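Local coordinates for protein putative D-lactate dehydrogenase (Chlamydomonas reinhardtii, PDB 4ZGS) that probably reduces pyruvate to D-lactate with NADH, as the chloroplast pyruvate reductase of this green alga and a member of the D-isomer specific 2-hydroxyacid dehydrogenase family, at residues A30-T35 against D357-R362; I38-T43 against A82-N87; K104-R109 against H124-V129; A149-L154 against V172-R177; A275-A280 against R322-Y327. All coordinates share one frame; numbering follows the deposited sequence.

Starting at the N terminus, the residues of interaction 1 are met first, but their partners come only 322 residues later, so this contact closes a loop around nearly the whole modelled chain and the other four nest inside it. Those four follow in series, and none crosses another. Interactions 2 and 3 pair strands of the five-stranded parallel sheet and meet where strand 81-84 lies next to strand 105-108. Tyr358 packs on Lys104 and Leu105, joining interaction 1 to interaction 3. Interactions 4 and 5 lie in the region of the NAD-binding domain, on elements beside its six-stranded sheet; their nearest atoms are about 7 Å apart, and both touch the second subunit.

Interaction 1: A30-T35 against D357-R362; sequences AKVATT and DYVLDR
Val359 points its two methyls into the last turn of helix 26-33, and all the contacts across are van der Waals ones. CG1 of Val359 lies 3.9 Å from Val32 CA, while CG2 of Val359 meets Thr35 OG1 tip to tip at 3.1 Å, a tight fit. Val32 CG2 rests against Leu360 CG at 4.0 Å, the two side chains crossing at about a right angle, and also touches Val359 CG1. Lys31 runs out fully extended over the end of helix 341-359, which brings its CE to 3.7 Å from Val359 O. No hydrogen bond crosses between the two segments. Thr35 OG1 bonds to Val32 O at 2.7 Å, a carbonyl that also takes Thr35 N; with OG1 beside the backbone N (chi1 -51°) the hydroxyl turns back to the helix end. A valine in place of Thr35 would probably cost Val32 O its hydroxyl partner and press a bulkier methyl against Val359 CG2. Arg362 and Asp357 form a salt bridge whose hydrogen bond is weak. Asp361, at positive phi, ends helix 341-359 in a Schellman motif. The contact brings that helix, near the C terminus, onto the N-terminal helix 26-33, consistent with a substrate-binding domain built, as in relatives, from both ends of the chain.

Interaction 2: I38-T43 against A82-N87; sequences ICYSTT and AVLFVN
Parallel strand pairing in the middle of the five-stranded sheet brings Ile38 beside Ala82 and Cys39 beside Val83. Two backbone bonds carry it: Val83 N to Ile38 O at 2.6 Å, nearly straight at 165°, and Tyr40 N to Val83 O at 2.9 Å, more bent at 147°. Ile38 and Ala82 put their side chains on one face of the sheet, Ile38 CG2 resting 4.0 Å from Ala82 CB. Cys39 and Val83 share the other. There the thiol, set beside its own backbone N (chi1 -69°), presses on the branch point of the valine, with Cys39 SG only 3.1 Å from Val83 CB and CG2 close behind; Met54 of helix 44-57 packs on the cysteine too. As the strands end, Tyr40 and Leu84 run side by side in the same direction, Tyr40 CD1 standing 3.9 Å from Leu84 CD1. Ala82 CB and Val83 O both lie at the edge of the tyrosine ring, near its plane, and the hydroxyl at the far end bonds to Thr72 O. Farther along, Ser41 OG comes to 3.5 Å from Asn87 OD1, but its hydrogen bond goes to one carboxylate oxygen of Asp88, whose other oxygen takes Phe85 N. The contact thus changes character along its length: apolar side chains and backbone bonds knit the buried strands, while beyond them the carboxylate of Asp88 takes one group from each loop, the hydroxyl of Ser41 and the amide of Phe85.

Interaction 3: K104-R109 against H124-V129; sequences KLIALR and HGVRVV
Gly125 and Lys104 meet first, the glycine O lying 4.0 Å from Lys104 CG. With its positive phi, Gly125 ends helix 118-124 in a Schellman motif and turns the chain toward the sheet. Val126 then lays CG1 against the side of Ile106, 3.7 Å from Ile106 CD1. Arg127 is gripped through its backbone: its N reaches Lys104 O at 2.8 Å, coming from above the carbonyl plane though the N-H itself points straight (171°), and its O takes Ile106 N at 2.6 Å. Leu105 folds CD1 over that same oxygen, while the guanidinium of Arg127 leads away to a salt bridge with Glu367. Val128 lies on the opposite face of the sheet, beside Ile106. Its CG1, anti to the backbone N (chi1 -179°), is pushed up to Leu108 CD2 at 3.3 Å, a tight contact between the two methyl groups. Val129 returns to the face of Leu105 and Ala107, with its CG1 3.9 Å from Ala107 CB. Its N bonds to Ile106 O at 2.7 Å and its O receives Leu108 N at 3.1 Å. Strand 105-108, helix 118-124 and strand 127-129 make a beta-alpha-beta unit, and the 2-1-3-4-5 strand order to which it adds the last member is that of the flavodoxin-like substrate-binding domain of this family.

Interaction 4: A149-L154 against V172-R177; sequences ALNRHL and VGVEMR
Gly173 slips in beneath the end of helix 136-151, where its CA comes within 3.0 Å of Asn151 O. This is the tight part: Asn151 O and Arg152 CD take up the room a side chain would need. Next to it Val174 N gives Asn151 O a weak hydrogen bond (3.3 Å, 132°). Buried alongside, Asn151 and Met176 cross at about a right angle, ND2 of Asn151 lying 3.2 Å from Met176 CE, the thioether chain being bent at its last torsion (chi3 -50°) to bring the methyl over. The looser side belongs to His153 and Val172, both partly exposed, where Pro310 of the third subunit also packs on the histidine. His153, the positive-phi residue of the Schellman motif that ends the helix, turns its ring edge to the loop, with NE2 3.2 Å from Val172 O. With the imidazole cut back to an alanine, Val172 O would probably lose the ring edge beside it and a gap would open between helix end and loop. Arg152 curls back past Gly173 and spends its guanidinium on Ser138 O and Ala337 O of the second subunit, while Arg177 pairs with Glu137 of that subunit. Few polar groups are thus bonded between the two segments themselves; the stronger polar bonds run across the subunit interface.

Interaction 5: A275-A280 against R322-Y327; sequences AALFDA and RTLLSY
Phe278 reaches in among Thr323, Leu324 and Tyr327. The ring gets there because CG sits beside the backbone N (chi1 -57°), which swings the side chain off helix 277-283 toward the end of helix 319-324. In the plane of the ring, at its edge, lie Leu324 N, 3.8 Å from Phe278 CE1, and Tyr327 OH, 3.6 Å from Phe278 CD1. Tyr327 crosses Phe278 at about a right angle, and its CE1 also comes to 3.8 Å from Phe278 CD1. Thr323 likewise meets the phenylalanine at right angles, by its methyl: CG2 of Thr323 stands 3.5 Å from Phe278 CE1. Beside the phenylalanine, the two leucines cross obliquely, Leu277 CD1 touching Leu324 CD2 at 4.1 Å. Leu324 reaches there with CG anti to the backbone N (chi1 -175°), and the leucine pair continues onto strand 286-291, where Leu277 packs on Leu289 and Leu324 on Leu291. The polar ends look elsewhere. Tyr327 OH is hydrogen-bonded to Glu282, and Thr323 OG1 both to Arg319 O and to Thr323 OG1 of the third subunit. Tyr327 also stacks its ring on Trp317 of that subunit. Between the two segments, then, the contact is made by van der Waals packing without a hydrogen bond, while the hydroxyls at its border tie it to the neighbouring helix turns and to the third subunit.

Interaction 1: A30-T35 against D357-R362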
# COMPACT_ATOMS: atom_id res chain seq x y z
N ALA A 30 3.89 21.21 46.00
CA ALA A 30 5.26 21.66 45.89
C ALA A 30 6.21 20.54 46.21
O ALA A 30 7.26 20.39 45.58
CB ALA A 30 5.51 22.86 46.82
N LYS A 31 5.80 19.70 47.16
CA LYS A 31 6.61 18.56 47.53
C LYS A 31 6.54 17.52 46.40
O LYS A 31 7.57 16.95 46.02
CB LYS A 31 6.14 17.98 48.87
CG LYS A 31 6.80 16.66 49.25
CD LYS A 31 6.37 16.21 50.64
CE LYS A 31 6.98 14.87 51.06
NZ LYS A 31 6.47 14.47 52.41
N VAL A 32 5.36 17.32 45.82
CA VAL A 32 5.24 16.39 44.70
C VAL A 32 6.05 16.89 43.51
O VAL A 32 6.76 16.13 42.87
CB VAL A 32 3.78 16.20 44.27
CG1 VAL A 32 3.72 15.49 42.89
CG2 VAL A 32 2.99 15.46 45.35
N ALA A 33 5.98 18.20 43.28
CA ALA A 33 6.66 18.84 42.17
C ALA A 33 8.19 18.62 42.19
O ALA A 33 8.84 18.59 41.13
CB ALA A 33 6.34 20.33 42.16
N THR A 34 8.75 18.45 43.38
CA THR A 34 10.20 18.27 43.53
C THR A 34 10.62 16.88 43.06
O THR A 34 11.81 16.57 43.02
CB THR A 34 10.67 18.46 45.01
OG1 THR A 34 10.13 17.41 45.82
CG2 THR A 34 10.23 19.82 45.58
N THR A 35 9.66 16.02 42.76
CA THR A 35 9.98 14.70 42.22
C THR A 35 10.69 14.81 40.86
O THR A 35 10.30 15.64 40.03
CB THR A 35 8.72 13.81 42.06
OG1 THR A 35 7.97 13.81 43.29
CG2 THR A 35 9.10 12.39 41.70
N ASP A 357 0.91 9.64 45.28
CA ASP A 357 0.66 8.84 46.48
C ASP A 357 1.96 8.32 47.08
O ASP A 357 2.14 8.35 48.31
CB ASP A 357 -0.23 7.63 46.20
CG ASP A 357 -1.65 7.99 45.85
OD1 ASP A 357 -2.08 9.15 46.09
OD2 ASP A 357 -2.33 7.07 45.35
N TYR A 358 2.84 7.85 46.20
CA TYR A 358 4.17 7.38 46.58
C TYR A 358 4.94 8.50 47.30
O TYR A 358 5.48 8.28 48.37
CB TYR A 358 4.99 6.88 45.36
CG TYR A 358 6.45 6.73 45.73
CD1 TYR A 358 6.85 5.70 46.57
CD2 TYR A 358 7.41 7.64 45.27
CE1 TYR A 358 8.17 5.57 46.95
CE2 TYR A 358 8.74 7.50 45.65
CZ TYR A 358 9.11 6.46 46.49
OH TYR A 358 10.42 6.30 46.89
N VAL A 359 4.99 9.68 46.67
CA VAL A 359 5.67 10.85 47.22
C VAL A 359 5.08 11.32 48.57
O VAL A 359 5.81 11.73 49.50
CB VAL A 359 5.60 12.03 46.23
CG1 VAL A 359 6.12 13.32 46.92
CG2 VAL A 359 6.38 11.72 44.92
N LEU A 360 3.76 11.26 48.67
CA LEU A 360 3.03 11.72 49.82
C LEU A 360 2.91 10.58 50.80
O LEU A 360 2.25 10.71 51.84
CB LEU A 360 1.65 12.22 49.42
CG LEU A 360 1.71 13.52 48.64
CD1 LEU A 360 0.31 14.08 48.43
CD2 LEU A 360 2.62 14.49 49.41
N ASP A 361 3.53 9.46 50.47
CA ASP A 361 3.58 8.36 51.42
C ASP A 361 2.22 7.75 51.75
O ASP A 361 2.03 7.20 52.84
CB ASP A 361 4.25 8.84 52.70
CG ASP A 361 4.78 7.71 53.52
OD1 ASP A 361 4.98 6.62 52.94
OD2 ASP A 361 4.97 7.90 54.75
N ARG A 362 1.26 7.88 50.83
CA ARG A 362 -0.07 7.28 50.98
C ARG A 362 -0.03 5.79 50.65
O ARG A 362 0.93 5.31 50.07
CB ARG A 362 -1.07 8.00 50.09
CG ARG A 362 -1.37 9.44 50.46
CD ARG A 362 -2.21 10.04 49.33
NE ARG A 362 -2.46 11.47 49.47
CZ ARG A 362 -3.23 12.17 48.64
NH1 ARG A 362 -3.81 11.58 47.60
NH2 ARG A 362 -3.40 13.47 48.84

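Interaction 2: I38-T43 against A82-N87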
# COMPACT_ATOMS: atom_id res chain seq x y z
N ILE A 38 12.04 10.16 35.18
CA ILE A 38 12.51 9.83 33.85
C ILE A 38 11.53 8.87 33.16
O ILE A 38 11.08 7.92 33.79
CB ILE A 38 13.97 9.24 33.90
CG1 ILE A 38 14.49 8.89 32.49
CG2 ILE A 38 14.05 8.02 34.81
CD1 ILE A 38 16.03 8.68 32.42
N CYS A 39 11.18 9.13 31.89
CA CYS A 39 10.29 8.22 31.12
C CYS A 39 10.97 7.60 29.90
O CYS A 39 11.43 8.29 28.99
CB CYS A 39 9.02 8.94 30.63
SG CYS A 39 7.89 9.38 31.98
N TYR A 40 11.04 6.27 29.92
CA TYR A 40 11.59 5.52 28.81
C TYR A 40 10.61 5.25 27.66
O TYR A 40 9.39 5.25 27.84
CB TYR A 40 12.18 4.24 29.37
CG TYR A 40 13.40 4.55 30.20
CD1 TYR A 40 13.28 4.87 31.54
CD2 TYR A 40 14.66 4.57 29.63
CE1 TYR A 40 14.40 5.18 32.31
CE2 TYR A 40 15.79 4.86 30.39
CZ TYR A 40 15.66 5.18 31.74
OH TYR A 40 16.77 5.48 32.52
N SER A 41 11.15 5.02 26.47
CA SER A 41 10.29 4.76 25.30
C SER A 41 9.33 5.91 25.01
O SER A 41 8.15 5.67 24.77
CB SER A 41 9.48 3.47 25.48
OG SER A 41 10.33 2.36 25.67
N THR A 42 9.83 7.14 24.97
CA THR A 42 8.92 8.24 24.69
C THR A 42 8.86 8.40 23.20
O THR A 42 9.67 9.11 22.61
CB THR A 42 9.39 9.57 25.33
OG1 THR A 42 9.60 9.40 26.74
CG2 THR A 42 8.38 10.67 25.10
N THR A 43 7.80 7.84 22.62
CA THR A 43 7.57 7.92 21.19
C THR A 43 6.58 9.04 21.01
O THR A 43 6.23 9.70 21.98
CB THR A 43 7.06 6.58 20.59
OG1 THR A 43 6.00 6.06 21.41
CG2 THR A 43 8.16 5.54 20.59
N ALA A 82 11.13 6.06 37.58
CA ALA A 82 11.26 5.73 36.17
C ALA A 82 9.89 5.33 35.61
O ALA A 82 9.25 4.43 36.15
CB ALA A 82 12.29 4.60 35.97
N VAL A 83 9.43 6.01 34.58
CA VAL A 83 8.19 5.59 33.95
C VAL A 83 8.46 4.72 32.72
O VAL A 83 9.12 5.14 31.75
CB VAL A 83 7.30 6.76 33.55
CG1 VAL A 83 5.98 6.23 33.01
CG2 VAL A 83 7.03 7.65 34.76
N LEU A 84 7.88 3.53 32.76
CA LEU A 84 8.17 2.45 31.83
C LEU A 84 6.88 1.94 31.21
O LEU A 84 5.78 2.18 31.71
CB LEU A 84 8.86 1.29 32.56
CG LEU A 84 10.33 1.30 32.95
CD1 LEU A 84 10.73 2.67 33.45
CD2 LEU A 84 10.58 0.25 34.02
N PHE A 85 7.03 1.19 30.12
CA PHE A 85 5.92 0.65 29.37
C PHE A 85 6.24 -0.82 29.17
O PHE A 85 7.29 -1.30 29.62
CB PHE A 85 5.72 1.41 28.06
CG PHE A 85 4.45 1.05 27.33
CD1 PHE A 85 3.22 1.03 27.98
CD2 PHE A 85 4.50 0.77 25.96
CE1 PHE A 85 2.05 0.71 27.30
CE2 PHE A 85 3.34 0.45 25.27
CZ PHE A 85 2.11 0.42 25.94
N VAL A 86 5.31 -1.54 28.53
CA VAL A 86 5.41 -2.99 28.40
C VAL A 86 6.68 -3.40 27.64
O VAL A 86 7.27 -4.43 27.94
CB VAL A 86 4.15 -3.56 27.69
CG1 VAL A 86 4.08 -3.06 26.27
CG2 VAL A 86 4.13 -5.08 27.74
N ASN A 87 7.08 -2.60 26.65
CA ASN A 87 8.26 -2.89 25.82
C ASN A 87 9.63 -2.60 26.46
O ASN A 87 10.65 -2.89 25.85
CB ASN A 87 8.17 -2.15 24.48
CG ASN A 87 8.15 -0.63 24.64
OD1 ASN A 87 7.90 -0.09 25.73
ND2 ASN A 87 8.42 0.07 23.54

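Interaction 3: K104-R109 against H124-V129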
# COMPACT_ATOMS: atom_id res chain seq x y z
N LYS A 104 13.72 4.91 43.32
CA LYS A 104 12.99 3.99 44.21
C LYS A 104 11.60 3.59 43.71
O LYS A 104 10.97 2.72 44.32
CB LYS A 104 12.82 4.59 45.61
CG LYS A 104 14.04 4.53 46.51
CD LYS A 104 15.19 5.41 46.06
CE LYS A 104 16.36 5.26 47.04
NZ LYS A 104 17.53 6.11 46.68
N LEU A 105 11.13 4.13 42.60
CA LEU A 105 9.80 3.77 42.12
C LEU A 105 9.77 3.57 40.62
O LEU A 105 10.27 4.40 39.85
CB LEU A 105 8.77 4.82 42.52
CG LEU A 105 7.36 4.52 42.02
CD1 LEU A 105 6.81 3.34 42.80
CD2 LEU A 105 6.47 5.73 42.19
N ILE A 106 9.16 2.48 40.20
CA ILE A 106 8.94 2.27 38.79
C ILE A 106 7.45 2.34 38.53
O ILE A 106 6.68 1.57 39.10
CB ILE A 106 9.50 0.90 38.33
CG1 ILE A 106 11.03 0.96 38.21
CG2 ILE A 106 8.87 0.46 36.99
CD1 ILE A 106 11.67 -0.38 37.98
N ALA A 107 7.04 3.27 37.66
CA ALA A 107 5.62 3.38 37.29
C ALA A 107 5.40 2.92 35.86
O ALA A 107 5.95 3.49 34.91
CB ALA A 107 5.11 4.80 37.44
N LEU A 108 4.61 1.87 35.71
CA LEU A 108 4.22 1.39 34.41
C LEU A 108 3.04 2.23 33.91
O LEU A 108 2.07 2.42 34.64
CB LEU A 108 3.82 -0.09 34.46
CG LEU A 108 4.80 -1.28 34.62
CD1 LEU A 108 6.04 -1.18 33.70
CD2 LEU A 108 5.20 -1.50 36.05
N ARG A 109 3.13 2.69 32.67
CA ARG A 109 2.10 3.45 31.97
C ARG A 109 1.16 2.42 31.38
O ARG A 109 0.52 2.67 30.35
CB ARG A 109 2.65 4.32 30.83
CG ARG A 109 3.73 5.30 31.11
CD ARG A 109 4.83 5.18 30.02
NE ARG A 109 4.21 5.06 28.73
CZ ARG A 109 4.81 4.68 27.60
NH1 ARG A 109 6.11 4.42 27.57
NH2 ARG A 109 4.08 4.57 26.50
N HIS A 124 16.75 -4.68 45.56
CA HIS A 124 17.38 -3.38 45.36
C HIS A 124 16.60 -2.16 45.87
O HIS A 124 17.01 -1.02 45.64
CB HIS A 124 17.73 -3.21 43.88
CG HIS A 124 18.79 -4.17 43.42
ND1 HIS A 124 18.53 -5.49 43.14
CD2 HIS A 124 20.13 -4.01 43.26
CE1 HIS A 124 19.65 -6.09 42.79
NE2 HIS A 124 20.63 -5.22 42.85
N GLY A 125 15.47 -2.40 46.53
CA GLY A 125 14.75 -1.31 47.17
C GLY A 125 13.85 -0.52 46.23
O GLY A 125 13.36 0.56 46.57
N VAL A 126 13.67 -1.05 45.03
CA VAL A 126 12.81 -0.42 44.04
C VAL A 126 11.35 -0.91 44.16
O VAL A 126 11.10 -2.12 44.23
CB VAL A 126 13.36 -0.69 42.61
CG1 VAL A 126 12.49 -0.00 41.52
CG2 VAL A 126 14.82 -0.26 42.51
N ARG A 127 10.39 0.02 44.18
CA ARG A 127 8.98 -0.35 44.25
C ARG A 127 8.33 -0.12 42.90
O ARG A 127 8.63 0.86 42.21
CB ARG A 127 8.25 0.46 45.32
CG ARG A 127 8.87 0.34 46.67
CD ARG A 127 8.17 1.18 47.69
NE ARG A 127 6.80 0.76 47.93
CZ ARG A 127 5.99 1.36 48.80
NH1 ARG A 127 6.44 2.39 49.50
NH2 ARG A 127 4.75 0.93 48.98
N VAL A 128 7.44 -1.04 42.52
CA VAL A 128 6.80 -0.99 41.23
C VAL A 128 5.30 -0.68 41.35
O VAL A 128 4.56 -1.35 42.07
CB VAL A 128 6.99 -2.32 40.47
CG1 VAL A 128 6.32 -2.23 39.11
CG2 VAL A 128 8.48 -2.63 40.29
N VAL A 129 4.85 0.32 40.60
CA VAL A 129 3.45 0.67 40.60
C VAL A 129 2.95 0.56 39.15
O VAL A 129 3.72 0.31 38.24
CB VAL A 129 3.27 2.06 41.21
CG1 VAL A 129 2.87 3.06 40.16
CG2 VAL A 129 2.27 1.99 42.31

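Interaction 4: A149-L154 against V172-R177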
# COMPACT_ATOMS: atom_id res chain seq x y z
N ALA A 149 -15.00 -3.72 9.82
CA ALA A 149 -14.05 -3.55 8.75
C ALA A 149 -14.02 -4.83 7.91
O ALA A 149 -14.11 -4.77 6.69
CB ALA A 149 -12.64 -3.20 9.31
N LEU A 150 -13.94 -5.98 8.56
CA LEU A 150 -13.95 -7.26 7.85
C LEU A 150 -15.25 -7.53 7.10
O LEU A 150 -15.25 -8.02 5.97
CB LEU A 150 -13.69 -8.41 8.83
CG LEU A 150 -12.28 -8.49 9.41
CD1 LEU A 150 -12.26 -9.50 10.56
CD2 LEU A 150 -11.29 -8.87 8.33
N ASN A 151 -16.38 -7.23 7.75
CA ASN A 151 -17.67 -7.42 7.13
C ASN A 151 -17.78 -6.68 5.81
O ASN A 151 -18.41 -7.15 4.87
CB ASN A 151 -18.80 -6.94 8.04
CG ASN A 151 -19.25 -7.99 8.99
OD1 ASN A 151 -18.97 -9.18 8.81
ND2 ASN A 151 -19.99 -7.59 10.00
N ARG A 152 -17.27 -5.46 5.82
CA ARG A 152 -17.42 -4.59 4.68
C ARG A 152 -16.16 -4.48 3.84
O ARG A 152 -16.11 -3.63 2.96
CB ARG A 152 -17.92 -3.23 5.13
CG ARG A 152 -19.24 -3.34 5.94
CD ARG A 152 -20.31 -4.20 5.20
NE ARG A 152 -20.91 -3.50 4.05
CZ ARG A 152 -22.10 -2.90 4.06
NH1 ARG A 152 -22.86 -2.92 5.17
NH2 ARG A 152 -22.54 -2.28 2.96
N HIS A 153 -15.14 -5.30 4.15
CA HIS A 153 -13.89 -5.29 3.38
C HIS A 153 -13.33 -3.89 3.26
O HIS A 153 -12.87 -3.49 2.18
CB HIS A 153 -14.09 -5.87 1.93
CG HIS A 153 -14.56 -7.28 1.88
ND1 HIS A 153 -13.71 -8.36 1.97
CD2 HIS A 153 -15.81 -7.81 1.75
CE1 HIS A 153 -14.40 -9.49 1.88
NE2 HIS A 153 -15.68 -9.18 1.75
N LEU A 154 -13.34 -3.15 4.35
CA LEU A 154 -12.85 -1.77 4.32
C LEU A 154 -11.35 -1.64 3.96
O LEU A 154 -10.98 -0.69 3.27
CB LEU A 154 -13.10 -1.07 5.67
CG LEU A 154 -14.57 -0.88 6.09
CD1 LEU A 154 -14.64 0.08 7.32
CD2 LEU A 154 -15.41 -0.35 4.96
N VAL A 172 -17.92 -7.50 -1.92
CA VAL A 172 -19.25 -7.70 -1.39
C VAL A 172 -19.25 -8.08 0.10
O VAL A 172 -18.62 -9.05 0.50
CB VAL A 172 -19.99 -8.79 -2.13
CG1 VAL A 172 -21.33 -9.05 -1.46
CG2 VAL A 172 -20.16 -8.39 -3.61
N GLY A 173 -20.00 -7.32 0.90
CA GLY A 173 -20.02 -7.53 2.33
C GLY A 173 -21.19 -8.31 2.85
O GLY A 173 -21.86 -9.04 2.11
N VAL A 174 -21.44 -8.15 4.14
CA VAL A 174 -22.48 -8.89 4.85
C VAL A 174 -23.14 -8.03 5.93
O VAL A 174 -22.46 -7.21 6.56
CB VAL A 174 -21.87 -10.16 5.47
CG1 VAL A 174 -22.55 -10.50 6.76
CG2 VAL A 174 -21.96 -11.31 4.48
N GLU A 175 -24.45 -8.22 6.15
CA GLU A 175 -25.17 -7.54 7.24
C GLU A 175 -24.92 -8.12 8.62
O GLU A 175 -24.90 -9.33 8.81
CB GLU A 175 -26.68 -7.58 6.99
CG GLU A 175 -27.20 -6.46 6.14
CD GLU A 175 -28.72 -6.50 5.99
OE1 GLU A 175 -29.39 -7.34 6.65
OE2 GLU A 175 -29.24 -5.69 5.17
N MET A 176 -24.79 -7.24 9.61
CA MET A 176 -24.62 -7.72 10.98
C MET A 176 -25.92 -7.89 11.78
O MET A 176 -25.93 -8.64 12.75
CB MET A 176 -23.68 -6.77 11.70
CG MET A 176 -22.59 -7.43 12.51
SD MET A 176 -21.67 -6.05 13.11
CE MET A 176 -21.50 -5.24 11.52
N ARG A 177 -27.01 -7.28 11.32
CA ARG A 177 -28.18 -7.11 12.18
C ARG A 177 -28.67 -8.36 12.88
O ARG A 177 -28.89 -8.33 14.08
CB ARG A 177 -29.39 -6.51 11.46
CG ARG A 177 -30.51 -6.32 12.49
CD ARG A 177 -31.63 -5.35 12.12
NE ARG A 177 -32.52 -5.16 13.26
CZ ARG A 177 -33.57 -4.34 13.29
NH1 ARG A 177 -33.89 -3.61 12.23
NH2 ARG A 177 -34.29 -4.26 14.41

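Interaction 5: A275-A280 against R322-Y327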
# COMPACT_ATOMS: atom_id res chain seq x y z
N ALA A 275 -0.68 -21.89 14.57
CA ALA A 275 -0.45 -22.92 13.56
C ALA A 275 -1.78 -23.42 12.96
O ALA A 275 -1.89 -23.63 11.75
CB ALA A 275 0.36 -24.09 14.15
N ALA A 276 -2.82 -23.52 13.79
CA ALA A 276 -4.07 -24.13 13.33
C ALA A 276 -4.87 -23.21 12.40
O ALA A 276 -5.76 -23.67 11.71
CB ALA A 276 -4.93 -24.52 14.53
N LEU A 277 -4.51 -21.94 12.33
CA LEU A 277 -5.34 -20.99 11.60
C LEU A 277 -5.35 -21.18 10.08
O LEU A 277 -6.39 -20.98 9.44
CB LEU A 277 -4.89 -19.55 11.91
CG LEU A 277 -5.15 -19.06 13.34
CD1 LEU A 277 -4.69 -17.62 13.53
CD2 LEU A 277 -6.60 -19.21 13.72
N PHE A 278 -4.21 -21.57 9.52
CA PHE A 278 -4.02 -21.61 8.06
C PHE A 278 -4.92 -22.65 7.39
O PHE A 278 -5.62 -22.33 6.42
CB PHE A 278 -2.55 -21.90 7.71
CG PHE A 278 -1.59 -20.90 8.31
CD1 PHE A 278 -1.35 -19.68 7.68
CD2 PHE A 278 -1.00 -21.14 9.55
CE1 PHE A 278 -0.52 -18.75 8.25
CE2 PHE A 278 -0.16 -20.21 10.12
CZ PHE A 278 0.08 -19.01 9.47
N ASP A 279 -4.91 -23.87 7.92
CA ASP A 279 -5.74 -24.94 7.38
C ASP A 279 -7.18 -24.52 7.38
O ASP A 279 -7.89 -24.72 6.39
CB ASP A 279 -5.62 -26.20 8.23
CG ASP A 279 -4.25 -26.84 8.15
OD1 ASP A 279 -3.49 -26.55 7.19
OD2 ASP A 279 -3.95 -27.64 9.06
N ALA A 280 -7.59 -23.87 8.47
CA ALA A 280 -8.98 -23.51 8.69
C ALA A 280 -9.37 -22.36 7.80
O ALA A 280 -10.46 -22.35 7.24
CB ALA A 280 -9.19 -23.16 10.13
N ARG A 322 4.05 -13.39 9.24
CA ARG A 322 4.08 -12.70 7.94
C ARG A 322 3.18 -13.41 6.90
O ARG A 322 2.51 -12.78 6.06
CB ARG A 322 5.53 -12.58 7.43
CG ARG A 322 6.50 -11.76 8.34
CD ARG A 322 5.98 -10.33 8.51
NE ARG A 322 6.01 -9.59 7.25
CZ ARG A 322 5.40 -8.41 7.05
NH1 ARG A 322 4.68 -7.83 8.01
NH2 ARG A 322 5.50 -7.83 5.86
N THR A 323 3.16 -14.73 6.98
CA THR A 323 2.29 -15.53 6.15
C THR A 323 0.82 -15.22 6.47
O THR A 323 0.01 -15.02 5.57
CB THR A 323 2.60 -17.04 6.36
OG1 THR A 323 3.92 -17.30 5.89
CG2 THR A 323 1.62 -17.93 5.60
N LEU A 324 0.50 -15.16 7.76
CA LEU A 324 -0.86 -14.89 8.22
C LEU A 324 -1.43 -13.57 7.68
O LEU A 324 -2.60 -13.48 7.31
CB LEU A 324 -0.90 -14.87 9.74
CG LEU A 324 -2.28 -14.71 10.29
CD1 LEU A 324 -3.18 -15.80 9.69
CD2 LEU A 324 -2.21 -14.81 11.80
N LEU A 325 -0.56 -12.56 7.63
CA LEU A 325 -0.86 -11.24 7.08
C LEU A 325 -1.13 -11.30 5.58
O LEU A 325 -1.56 -10.31 4.97
CB LEU A 325 0.30 -10.29 7.37
CG LEU A 325 0.62 -10.14 8.86
CD1 LEU A 325 1.88 -9.34 9.03
CD2 LEU A 325 -0.55 -9.44 9.59
N SER A 326 -0.83 -12.43 4.96
CA SER A 326 -1.03 -12.59 3.51
C SER A 326 -2.51 -12.77 3.08
O SER A 326 -2.88 -12.53 1.92
CB SER A 326 -0.23 -13.77 3.02
OG SER A 326 -0.31 -13.79 1.63
N TYR A 327 -3.35 -13.23 4.00
CA TYR A 327 -4.72 -13.56 3.65
C TYR A 327 -5.61 -12.33 3.53
O TYR A 327 -5.49 -11.38 4.31
CB TYR A 327 -5.27 -14.54 4.68
CG TYR A 327 -4.58 -15.87 4.59
CD1 TYR A 327 -3.33 -16.06 5.14
CD2 TYR A 327 -5.19 -16.95 3.94
CE1 TYR A 327 -2.70 -17.29 5.06
CE2 TYR A 327 -4.55 -18.18 3.84
CZ TYR A 327 -3.32 -18.34 4.41
OH TYR A 327 -2.70 -19.57 4.34